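Local coordinates for protein beta-Ala-His dipeptidase (Homo sapiens, PDB 3DLJ) that hydrolyses Xaa-His dipeptides, above all carnosine and anserine, as a secreted, homodimeric dipeptidase of the M20 family that binds two zinc ions per subunit, at residues 24-28 / 464-468; 120-124 / 457-461; 411-416 / 469-473. One frame throughout, in Å; residues are numbered along the deposited sequence.

Contact 1: 24-28 / 464-468; sequences QDEFV and RWNYI
Arg464 lays its guanidinium across the side chain of Val28, with CG2 of Val28 about 3.6 Å above the plane and off toward its rim. The arginine's NH2 is shared between two acceptors of the other helix. Gln24 OE1 takes one bond at 3.1 Å from Arg464 NH2, the amide turned 41° from the guanidinium. Asp25 OD1, 3.0 Å from Arg464 NH2, forms a salt bridge; here carboxylate and guanidinium stand almost perpendicular, and the link to NH1 is weak. A bend at chi3 (-83°) turns the arginine's head toward helix 24-35, while its NE pairs with Glu131; Gln24 NE2 is held by Asp21 O. The contact joins an N-terminal helix to the first turn of helix 464-482, near the C terminus of the chain, the two segments running nearly at right angles (101°) on the flank of the zinc-binding alpha/beta domain. Deeper in, the Tyr467 hydroxyl donates to Phe27 O over 2.6 Å from above the carbonyl plane, and the backbone N of Val28 lies at the tyrosine ring's edge. Between these polar grips Ile468 pushes CD1 against Gln24 CB at 3.6 Å and to the edge of the Phe27 ring; the phenylalanine also packs against Asn153 and Ser156 of helix 141-160.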
ATOM      1  N   GLN A  24      25.658   7.470  -0.827  1.00 32.12           N
ATOM      2  CA  GLN A  24      24.381   7.608  -0.121  1.00 32.91           C
ATOM      3  C   GLN A  24      23.732   8.996  -0.205  1.00 32.43           C
ATOM      4  O   GLN A  24      22.500   9.097  -0.276  1.00 32.58           O
ATOM      5  CB  GLN A  24      24.477   7.131   1.337  1.00 32.06           C
ATOM      6  CG  GLN A  24      25.330   7.970   2.266  1.00 32.78           C
ATOM      7  CD  GLN A  24      25.357   7.389   3.682  1.00 34.10           C
ATOM      8  OE1 GLN A  24      24.405   7.542   4.453  1.00 36.84           O
ATOM      9  NE2 GLN A  24      26.431   6.701   4.012  1.00 30.59           N
ATOM     10  N   ASP A  25      24.542  10.050  -0.180  1.00 32.21           N
ATOM     11  CA  ASP A  25      24.019  11.422  -0.228  1.00 32.59           C
ATOM     12  C   ASP A  25      23.447  11.731  -1.604  1.00 32.78           C
ATOM     13  O   ASP A  25      22.460  12.470  -1.715  1.00 32.68           O
ATOM     14  CB  ASP A  25      25.093  12.446   0.145  1.00 32.72           C
ATOM     15  CG  ASP A  25      25.401  12.466   1.655  1.00 32.46           C
ATOM     16  OD1 ASP A  25      24.655  11.876   2.460  1.00 32.73           O
ATOM     17  OD2 ASP A  25      26.404  13.089   2.035  1.00 33.45           O
ATOM     18  N   GLU A  26      24.084  11.159  -2.631  1.00 32.86           N
ATOM     19  CA  GLU A  26      23.576  11.158  -4.002  1.00 34.08           C
ATOM     20  C   GLU A  26      22.288  10.337  -4.135  1.00 32.74           C
ATOM     21  O   GLU A  26      21.405  10.717  -4.887  1.00 32.54           O
ATOM     22  CB  GLU A  26      24.611  10.616  -4.980  1.00 33.29           C
ATOM     23  CG  GLU A  26      25.644  11.630  -5.465  1.00 37.83           C
ATOM     24  CD  GLU A  26      26.818  10.946  -6.205  1.00 38.65           C
ATOM     25  OE1 GLU A  26      26.579   9.888  -6.853  1.00 44.15           O
ATOM     26  OE2 GLU A  26      27.973  11.456  -6.127  1.00 43.43           O
ATOM     27  N   PHE A  27      22.189   9.219  -3.408  1.00 32.02           N
ATOM     28  CA  PHE A  27      21.003   8.381  -3.488  1.00 31.10           C
ATOM     29  C   PHE A  27      19.826   9.163  -2.864  1.00 30.46           C
ATOM     30  O   PHE A  27      18.732   9.086  -3.347  1.00 30.28           O
ATOM     31  CB  PHE A  27      21.202   7.028  -2.776  1.00 31.15           C
ATOM     32  CG  PHE A  27      22.138   6.031  -3.492  1.00 31.03           C
ATOM     33  CD1 PHE A  27      22.534   6.209  -4.814  1.00 31.22           C
ATOM     34  CD2 PHE A  27      22.578   4.880  -2.821  1.00 29.62           C
ATOM     35  CE1 PHE A  27      23.346   5.287  -5.458  1.00 30.96           C
ATOM     36  CE2 PHE A  27      23.386   3.952  -3.443  1.00 29.42           C
ATOM     37  CZ  PHE A  27      23.786   4.145  -4.767  1.00 30.94           C
ATOM     38  N   VAL A  28      20.096   9.894  -1.780  1.00 30.14           N
ATOM     39  CA  VAL A  28      19.134  10.704  -1.031  1.00 29.32           C
ATOM     40  C   VAL A  28      18.732  11.966  -1.795  1.00 30.00           C
ATOM     41  O   VAL A  28      17.611  12.443  -1.651  1.00 30.33           O
ATOM     42  CB  VAL A  28      19.710  11.122   0.372  1.00 29.22           C
ATOM     43  CG1 VAL A  28      18.876  12.246   1.017  1.00 28.46           C
ATOM     44  CG2 VAL A  28      19.795   9.927   1.306  1.00 28.19           C
ATOM     45  N   ARG A 464      16.607   7.283   6.609  1.00 31.24           N
ATOM     46  CA  ARG A 464      17.828   7.162   5.791  1.00 32.43           C
ATOM     47  C   ARG A 464      18.452   5.763   5.928  1.00 32.10           C
ATOM     48  O   ARG A 464      18.886   5.167   4.938  1.00 32.21           O
ATOM     49  CB  ARG A 464      18.859   8.240   6.165  1.00 32.49           C
ATOM     50  CG  ARG A 464      20.178   8.097   5.419  1.00 33.75           C
ATOM     51  CD  ARG A 464      21.297   8.991   5.972  1.00 33.42           C
ATOM     52  NE  ARG A 464      21.209  10.343   5.434  1.00 33.08           N
ATOM     53  CZ  ARG A 464      21.844  10.786   4.351  1.00 33.28           C
ATOM     54  NH1 ARG A 464      21.667  12.039   3.978  1.00 31.32           N
ATOM     55  NH2 ARG A 464      22.645   9.996   3.640  1.00 31.47           N
ATOM     56  N   TRP A 465      18.475   5.239   7.152  1.00 31.97           N
ATOM     57  CA  TRP A 465      19.060   3.929   7.407  1.00 32.30           C
ATOM     58  C   TRP A 465      18.332   2.821   6.651  1.00 31.81           C
ATOM     59  O   TRP A 465      18.979   1.962   6.033  1.00 32.03           O
ATOM     60  CB  TRP A 465      19.066   3.653   8.896  1.00 33.80           C
ATOM     61  CG  TRP A 465      19.746   2.395   9.323  1.00 35.08           C
ATOM     62  CD1 TRP A 465      21.098   2.203   9.526  1.00 36.20           C
ATOM     63  CD2 TRP A 465      19.108   1.161   9.680  1.00 36.66           C
ATOM     64  NE1 TRP A 465      21.327   0.915   9.959  1.00 35.39           N
ATOM     65  CE2 TRP A 465      20.128   0.256  10.062  1.00 35.84           C
ATOM     66  CE3 TRP A 465      17.772   0.725   9.689  1.00 36.96           C
ATOM     67  CZ2 TRP A 465      19.855  -1.065  10.459  1.00 37.37           C
ATOM     68  CZ3 TRP A 465      17.498  -0.589  10.089  1.00 37.19           C
ATOM     69  CH2 TRP A 465      18.536  -1.464  10.475  1.00 36.86           C
ATOM     70  N   ASN A 466      16.998   2.856   6.683  1.00 30.76           N
ATOM     71  CA  ASN A 466      16.169   1.910   5.930  1.00 30.29           C
ATOM     72  C   ASN A 466      16.356   2.000   4.424  1.00 29.95           C
ATOM     73  O   ASN A 466      16.397   0.975   3.740  1.00 30.33           O
ATOM     74  CB  ASN A 466      14.706   2.117   6.244  1.00 29.90           C
ATOM     75  CG  ASN A 466      14.357   1.711   7.642  1.00 30.71           C
ATOM     76  OD1 ASN A 466      14.922   2.212   8.606  1.00 31.37           O
ATOM     77  ND2 ASN A 466      13.389   0.819   7.765  1.00 31.49           N
ATOM     78  N   TYR A 467      16.458   3.227   3.919  1.00 28.73           N
ATOM     79  CA  TYR A 467      16.640   3.488   2.497  1.00 28.76           C
ATOM     80  C   TYR A 467      18.011   3.022   1.986  1.00 28.57           C
ATOM     81  O   TYR A 467      18.108   2.431   0.922  1.00 29.12           O
ATOM     82  CB  TYR A 467      16.444   4.991   2.247  1.00 27.98           C
ATOM     83  CG  TYR A 467      16.668   5.489   0.837  1.00 28.58           C
ATOM     84  CD1 TYR A 467      15.942   4.959  -0.248  1.00 29.18           C
ATOM     85  CD2 TYR A 467      17.568   6.534   0.584  1.00 26.02           C
ATOM     86  CE1 TYR A 467      16.123   5.438  -1.552  1.00 27.72           C
ATOM     87  CE2 TYR A 467      17.748   7.026  -0.704  1.00 26.83           C
ATOM     88  CZ  TYR A 467      17.013   6.472  -1.782  1.00 28.79           C
ATOM     89  OH  TYR A 467      17.193   6.949  -3.089  1.00 27.52           O
ATOM     90  N   ILE A 468      19.055   3.293   2.765  1.00 29.08           N
ATOM     91  CA  ILE A 468      20.433   2.956   2.409  1.00 29.16           C
ATOM     92  C   ILE A 468      20.787   1.502   2.681  1.00 29.70           C
ATOM     93  O   ILE A 468      21.329   0.822   1.806  1.00 30.55           O
ATOM     94  CB  ILE A 468      21.429   3.911   3.094  1.00 29.00           C
ATOM     95  CG1 ILE A 468      21.174   5.352   2.624  1.00 28.87           C
ATOM     96  CG2 ILE A 468      22.879   3.499   2.800  1.00 29.54           C
ATOM     97  CD1 ILE A 468      21.236   5.559   1.094  1.00 27.26           C
TER

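Contact 2: 120-124 / 457-461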
ATOM      1  N   ASP A 120      -3.165  19.899   5.541  1.00 50.47           N
ATOM      2  CA  ASP A 120      -3.658  18.676   6.186  1.00 50.08           C
ATOM      3  C   ASP A 120      -2.988  18.436   7.537  1.00 48.83           C
ATOM      4  O   ASP A 120      -3.492  17.650   8.324  1.00 49.83           O
ATOM      5  CB  ASP A 120      -3.427  17.428   5.318  1.00 50.83           C
ATOM      6  CG  ASP A 120      -4.134  17.479   3.969  1.00 53.83           C
ATOM      7  OD1 ASP A 120      -5.171  18.192   3.842  1.00 54.28           O
ATOM      8  OD2 ASP A 120      -3.631  16.778   3.029  1.00 56.39           O
ATOM      9  N   GLY A 121      -1.856  19.092   7.800  1.00 47.54           N
ATOM     10  CA  GLY A 121      -1.145  18.951   9.088  1.00 45.23           C
ATOM     11  C   GLY A 121       0.337  18.607   8.958  1.00 43.62           C
ATOM     12  O   GLY A 121       0.946  18.074   9.885  1.00 44.05           O
ATOM     13  N   TRP A 122       0.918  18.908   7.802  1.00 41.71           N
ATOM     14  CA  TRP A 122       2.343  18.664   7.539  1.00 39.69           C
ATOM     15  C   TRP A 122       3.200  19.726   8.218  1.00 39.97           C
ATOM     16  O   TRP A 122       2.882  20.910   8.145  1.00 39.85           O
ATOM     17  CB  TRP A 122       2.603  18.713   6.039  1.00 37.91           C
ATOM     18  CG  TRP A 122       2.172  17.492   5.272  1.00 35.82           C
ATOM     19  CD1 TRP A 122       0.901  17.174   4.857  1.00 34.64           C
ATOM     20  CD2 TRP A 122       3.022  16.435   4.812  1.00 33.58           C
ATOM     21  NE1 TRP A 122       0.916  15.978   4.171  1.00 33.42           N
ATOM     22  CE2 TRP A 122       2.203  15.504   4.134  1.00 33.82           C
ATOM     23  CE3 TRP A 122       4.398  16.182   4.908  1.00 32.26           C
ATOM     24  CZ2 TRP A 122       2.721  14.340   3.548  1.00 35.58           C
ATOM     25  CZ3 TRP A 122       4.902  15.028   4.340  1.00 34.12           C
ATOM     26  CH2 TRP A 122       4.068  14.129   3.649  1.00 32.95           C
ATOM     27  N   LEU A 123       4.271  19.296   8.883  1.00 39.77           N
ATOM     28  CA  LEU A 123       5.238  20.204   9.502  1.00 40.40           C
ATOM     29  C   LEU A 123       6.322  20.608   8.515  1.00 39.73           C
ATOM     30  O   LEU A 123       7.159  21.461   8.806  1.00 40.19           O
ATOM     31  CB  LEU A 123       5.904  19.560  10.738  1.00 41.00           C
ATOM     32  CG  LEU A 123       5.025  18.889  11.806  1.00 42.30           C
ATOM     33  CD1 LEU A 123       5.906  18.484  12.973  1.00 46.45           C
ATOM     34  CD2 LEU A 123       3.886  19.782  12.289  1.00 44.20           C
ATOM     35  N   THR A 124       6.318  19.969   7.354  1.00 39.33           N
ATOM     36  CA  THR A 124       7.243  20.275   6.274  1.00 38.05           C
ATOM     37  C   THR A 124       6.436  20.391   4.996  1.00 37.61           C
ATOM     38  O   THR A 124       5.261  20.009   4.947  1.00 37.74           O
ATOM     39  CB  THR A 124       8.314  19.162   6.096  1.00 38.75           C
ATOM     40  OG1 THR A 124       7.676  17.918   5.778  1.00 38.48           O
ATOM     41  CG2 THR A 124       9.177  18.999   7.353  1.00 37.95           C
ATOM     42  N   SER A 457      -0.487   9.432   5.032  1.00 36.11           N
ATOM     43  CA  SER A 457      -0.753  10.362   6.127  1.00 36.37           C
ATOM     44  C   SER A 457       0.102  11.594   5.974  1.00 35.53           C
ATOM     45  O   SER A 457       0.955  11.645   5.094  1.00 36.05           O
ATOM     46  CB  SER A 457      -0.397   9.734   7.476  1.00 36.15           C
ATOM     47  OG  SER A 457      -1.141   8.550   7.644  1.00 42.06           O
ATOM     48  N   GLN A 458      -0.133  12.563   6.854  1.00 34.83           N
ATOM     49  CA  GLN A 458       0.704  13.744   7.002  1.00 35.03           C
ATOM     50  C   GLN A 458       2.025  13.296   7.586  1.00 34.09           C
ATOM     51  O   GLN A 458       2.056  12.388   8.418  1.00 33.34           O
ATOM     52  CB  GLN A 458       0.078  14.759   7.970  1.00 35.20           C
ATOM     53  CG  GLN A 458      -1.412  14.954   7.823  1.00 38.12           C
ATOM     54  CD  GLN A 458      -2.203  14.097   8.787  1.00 39.12           C
ATOM     55  OE1 GLN A 458      -1.903  12.925   8.988  1.00 37.04           O
ATOM     56  NE2 GLN A 458      -3.225  14.690   9.400  1.00 40.76           N
ATOM     57  N   ASN A 459       3.102  13.944   7.153  1.00 33.59           N
ATOM     58  CA  ASN A 459       4.452  13.711   7.686  1.00 32.73           C
ATOM     59  C   ASN A 459       4.960  12.282   7.462  1.00 32.19           C
ATOM     60  O   ASN A 459       5.582  11.681   8.345  1.00 32.64           O
ATOM     61  CB  ASN A 459       4.524  14.172   9.152  1.00 33.65           C
ATOM     62  CG  ASN A 459       4.057  15.621   9.322  1.00 33.79           C
ATOM     63  OD1 ASN A 459       4.600  16.521   8.690  1.00 36.71           O
ATOM     64  ND2 ASN A 459       3.032  15.840  10.135  1.00 30.98           N
ATOM     65  N   GLU A 460       4.658  11.747   6.277  1.00 31.46           N
ATOM     66  CA  GLU A 460       5.293  10.543   5.739  1.00 31.56           C
ATOM     67  C   GLU A 460       6.813  10.719   5.655  1.00 31.42           C
ATOM     68  O   GLU A 460       7.288  11.777   5.299  1.00 31.44           O
ATOM     69  CB  GLU A 460       4.767  10.248   4.321  1.00 30.93           C
ATOM     70  CG  GLU A 460       5.340   8.962   3.754  1.00 28.90           C
ATOM     71  CD  GLU A 460       4.936   8.670   2.344  1.00 30.13           C
ATOM     72  OE1 GLU A 460       3.968   9.293   1.806  1.00 28.10           O
ATOM     73  OE2 GLU A 460       5.577   7.757   1.770  1.00 33.26           O
ATOM     74  N   LYS A 461       7.553   9.663   5.956  1.00 31.41           N
ATOM     75  CA  LYS A 461       9.016   9.654   5.848  1.00 30.82           C
ATOM     76  C   LYS A 461       9.460   8.243   5.471  1.00 30.58           C
ATOM     77  O   LYS A 461       8.686   7.283   5.583  1.00 30.24           O
ATOM     78  CB  LYS A 461       9.667  10.024   7.199  1.00 29.88           C
ATOM     79  CG  LYS A 461       9.175   9.100   8.312  1.00 31.55           C
ATOM     80  CD  LYS A 461      10.159   8.867   9.385  1.00 33.52           C
ATOM     81  CE  LYS A 461       9.635   7.903  10.447  1.00 33.73           C
ATOM     82  NZ  LYS A 461      10.105   6.514  10.206  1.00 31.19           N
TER
HETATM   83  O   HOH W   1       6.943  16.592   7.915  1.00 29.97           O
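The indole of Trp122 lies flat against the backbone of 458-459. Asn459 N sits over the middle of one face, 3.2 Å above the plane, and Gln458 CA lies on that same face nearer the rim, making a CH-pi contact 3.8 Å from the centroid of the five-membered ring. Thr124 OG1 is in plane at the indole edge. Ser457 O and Glu460 N approach the six-membered ring obliquely, near CZ2 and CH2.

Beside the ring, the Asn459 amide bridges the backbone on both sides of Trp122. Asn459 OD1 receives Leu123 N at 2.8 Å, in the carbonyl plane and on a lone pair, with a nearly straight N-H angle of 166°. Asn459 ND2 gives a more bent bond to Gly121 O, 3.1 Å away. Together these two bonds fix the rotation of the amide, and a water that donates to Asn459 OD1 also bonds Thr124 OG1. Gln458 bends at chi2 (95°), bringing its NE2 to Asp120 O at 3.2 Å; Asp120 O lies in the plane of the Gln458 amide, while NE2 stands above the carbonyl plane of Asp120. Asn459 has a positive phi (62°), in the left-handed helical region.

Two loops meet here at the border of the dinuclear zinc site. Ser457 follows the zinc ligand His456, and Glu460 binds Arg139 and the backbone N of Asp143, a ligand of both zinc ions. The 120-124 loop runs from strand 104-110 toward strand 130-132, and the 457-461 segment leads into strand 461-463, with Thr124 and Lys461 both touching Tyr137 of strand 135-137.

Contact 3: 411-416 / 469-473; sequences AIRTVF and EGTKL
Glu469 meets Phe416 through its CB, which lies 3.7 Å from CE2 of that ring in an oblique approach. The setting is helix-on-helix packing in the alpha/beta zinc-binding domain of the M20 fold: the last turns of helix 403-416 lie against the second and third turns of helix 464-482, the segments running 139° apart in direction with axes 9.3 Å from each other at closest. No hydrogen bond crosses between them; the join is van der Waals contact, mostly of carbon atoms with some backbone and carboxylate oxygens. The Glu469 chain bends at chi2 (-56°), carrying its carboxylate past Val415, whose CG1 touches both OE2 and the backbone O of Glu469, the latter at 3.5 Å.

One turn further on, Lys472 offers its CB to the two methyls of Val415, and its carbonyl O lies 3.6 Å from CG2 of Val415. CG1 of Val415 thus faces Glu469, and its CG2 faces the backbone of Lys472 and Leu473, about a turn later. Beyond CG the lysine is extended and leads away from helix 403-416. Lys472 NZ meets Glu469 OE1 at 3.0 Å, on the syn side though tilted from the carboxylate plane, and also pairs with Asp21 of helix 13-22, giving the ammonium two acidic partners.

Leu473 is the residue of this segment most covered by the facing helix. CG lies trans to the backbone N (chi1 175°), which extends the branched end toward Ala411 and Ile412. Leu473 CD2 comes to the edge of the Phe416 ring, while Leu473 CD1 sits 3.8 Å from Ala411 CB and 3.5 Å from Ile412 CG1.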
ATOM      1  N   ALA A 411      19.399 -12.865   2.398  1.00 34.29           N
ATOM      2  CA  ALA A 411      19.837 -11.494   2.133  1.00 34.50           C
ATOM      3  C   ALA A 411      19.700 -10.621   3.380  1.00 34.69           C
ATOM      4  O   ALA A 411      20.570  -9.791   3.649  1.00 34.03           O
ATOM      5  CB  ALA A 411      19.075 -10.882   0.948  1.00 34.17           C
ATOM      6  N   ILE A 412      18.608 -10.821   4.133  1.00 35.06           N
ATOM      7  CA  ILE A 412      18.351 -10.053   5.360  1.00 35.62           C
ATOM      8  C   ILE A 412      19.372 -10.351   6.427  1.00 35.65           C
ATOM      9  O   ILE A 412      19.914  -9.423   7.027  1.00 36.02           O
ATOM     10  CB  ILE A 412      16.892 -10.224   5.904  1.00 36.21           C
ATOM     11  CG1 ILE A 412      15.903  -9.476   5.003  1.00 34.64           C
ATOM     12  CG2 ILE A 412      16.765  -9.719   7.366  1.00 35.88           C
ATOM     13  CD1 ILE A 412      14.484  -9.471   5.517  1.00 35.72           C
ATOM     14  N   ARG A 413      19.658 -11.641   6.632  1.00 36.06           N
ATOM     15  CA  ARG A 413      20.669 -12.063   7.586  1.00 36.13           C
ATOM     16  C   ARG A 413      22.019 -11.419   7.281  1.00 36.00           C
ATOM     17  O   ARG A 413      22.668 -10.885   8.191  1.00 36.10           O
ATOM     18  CB  ARG A 413      20.769 -13.595   7.668  1.00 36.70           C
ATOM     19  N   THR A 414      22.413 -11.425   6.005  1.00 35.59           N
ATOM     20  CA  THR A 414      23.688 -10.817   5.571  1.00 35.26           C
ATOM     21  C   THR A 414      23.804  -9.331   5.924  1.00 35.60           C
ATOM     22  O   THR A 414      24.838  -8.899   6.455  1.00 35.47           O
ATOM     23  CB  THR A 414      23.941 -11.007   4.043  1.00 35.24           C
ATOM     24  OG1 THR A 414      24.191 -12.383   3.765  1.00 33.20           O
ATOM     25  CG2 THR A 414      25.143 -10.199   3.568  1.00 34.59           C
ATOM     26  N   VAL A 415      22.756  -8.556   5.626  1.00 36.07           N
ATOM     27  CA  VAL A 415      22.813  -7.085   5.758  1.00 36.46           C
ATOM     28  C   VAL A 415      22.564  -6.590   7.190  1.00 36.47           C
ATOM     29  O   VAL A 415      23.219  -5.661   7.661  1.00 35.52           O
ATOM     30  CB  VAL A 415      21.883  -6.371   4.736  1.00 36.42           C
ATOM     31  CG1 VAL A 415      21.843  -4.867   4.969  1.00 35.17           C
ATOM     32  CG2 VAL A 415      22.353  -6.670   3.310  1.00 37.39           C
ATOM     33  N   PHE A 416      21.629  -7.231   7.880  1.00 37.52           N
ATOM     34  CA  PHE A 416      21.209  -6.755   9.189  1.00 38.70           C
ATOM     35  C   PHE A 416      21.764  -7.604  10.318  1.00 39.77           C
ATOM     36  O   PHE A 416      21.660  -7.232  11.488  1.00 40.19           O
ATOM     37  CB  PHE A 416      19.677  -6.591   9.249  1.00 38.20           C
ATOM     38  CG  PHE A 416      19.148  -5.517   8.305  1.00 38.13           C
ATOM     39  CD1 PHE A 416      18.615  -5.856   7.064  1.00 37.54           C
ATOM     40  CD2 PHE A 416      19.217  -4.168   8.649  1.00 37.79           C
ATOM     41  CE1 PHE A 416      18.147  -4.867   6.190  1.00 37.49           C
ATOM     42  CE2 PHE A 416      18.730  -3.161   7.774  1.00 35.83           C
ATOM     43  CZ  PHE A 416      18.205  -3.516   6.554  1.00 36.88           C
ATOM     44  N   GLU A 469      20.466   1.015   3.881  1.00 30.05           N
ATOM     45  CA  GLU A 469      20.645  -0.395   4.214  1.00 29.40           C
ATOM     46  C   GLU A 469      19.767  -1.306   3.370  1.00 29.37           C
ATOM     47  O   GLU A 469      20.153  -2.447   3.093  1.00 29.36           O
ATOM     48  CB  GLU A 469      20.396  -0.638   5.703  1.00 29.76           C
ATOM     49  CG  GLU A 469      21.462   0.018   6.620  1.00 30.81           C
ATOM     50  CD  GLU A 469      22.920  -0.416   6.312  1.00 31.98           C
ATOM     51  OE1 GLU A 469      23.787   0.451   6.033  1.00 35.15           O
ATOM     52  OE2 GLU A 469      23.211  -1.619   6.350  1.00 32.23           O
ATOM     53  N   GLY A 470      18.601  -0.796   2.948  1.00 28.99           N
ATOM     54  CA  GLY A 470      17.694  -1.518   2.069  1.00 28.45           C
ATOM     55  C   GLY A 470      18.217  -1.658   0.659  1.00 29.01           C
ATOM     56  O   GLY A 470      17.921  -2.632  -0.006  1.00 30.07           O
ATOM     57  N   THR A 471      18.970  -0.666   0.187  1.00 29.07           N
ATOM     58  CA  THR A 471      19.725  -0.761  -1.050  1.00 28.69           C
ATOM     59  C   THR A 471      20.719  -1.935  -1.021  1.00 29.03           C
ATOM     60  O   THR A 471      20.828  -2.689  -2.000  1.00 29.46           O
ATOM     61  CB  THR A 471      20.461   0.587  -1.368  1.00 28.83           C
ATOM     62  OG1 THR A 471      19.531   1.692  -1.293  1.00 29.35           O
ATOM     63  CG2 THR A 471      21.123   0.550  -2.740  1.00 26.02           C
ATOM     64  N   LYS A 472      21.420  -2.097   0.100  1.00 28.92           N
ATOM     65  CA  LYS A 472      22.311  -3.239   0.321  1.00 29.73           C
ATOM     66  C   LYS A 472      21.597  -4.585   0.369  1.00 30.13           C
ATOM     67  O   LYS A 472      22.122  -5.599  -0.139  1.00 29.68           O
ATOM     68  CB  LYS A 472      23.100  -3.049   1.609  1.00 29.78           C
ATOM     69  CG  LYS A 472      24.117  -1.958   1.513  1.00 30.53           C
ATOM     70  CD  LYS A 472      24.330  -1.346   2.866  1.00 32.61           C
ATOM     71  CE  LYS A 472      25.451  -0.364   2.841  1.00 31.29           C
ATOM     72  NZ  LYS A 472      25.993  -0.300   4.202  1.00 31.69           N
ATOM     73  N   LEU A 473      20.413  -4.587   0.986  1.00 30.36           N
ATOM     74  CA  LEU A 473      19.563  -5.764   1.064  1.00 30.64           C
ATOM     75  C   LEU A 473      19.229  -6.252  -0.342  1.00 31.65           C
ATOM     76  O   LEU A 473      19.342  -7.452  -0.647  1.00 32.47           O
ATOM     77  CB  LEU A 473      18.266  -5.454   1.829  1.00 30.87           C
ATOM     78  CG  LEU A 473      17.203  -6.555   1.891  1.00 29.51           C
ATOM     79  CD1 LEU A 473      17.796  -7.723   2.608  1.00 31.42           C
ATOM     80  CD2 LEU A 473      15.963  -6.096   2.619  1.00 31.29           C
TER

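From the N terminus, helix 24-35 is the first element engaged: contact 1 joins it to the start of helix 464-482, closing a loop of 435 residues. Contact 2 lies wholly within that loop, tying the 120-124 loop to the 457-461 loop, which borders the zinc site just ahead of the same helix. Contact 3 opens later, at helix 403-416, and closes beyond both others at 469-473, so it crosses contacts 1 and 2. Contacts 1 and 3 occupy successive turns of helix 464-482, where Trp465 meets Phe416. Contacts 2 and 3 do not touch; their nearest atoms are about 13 Å apart.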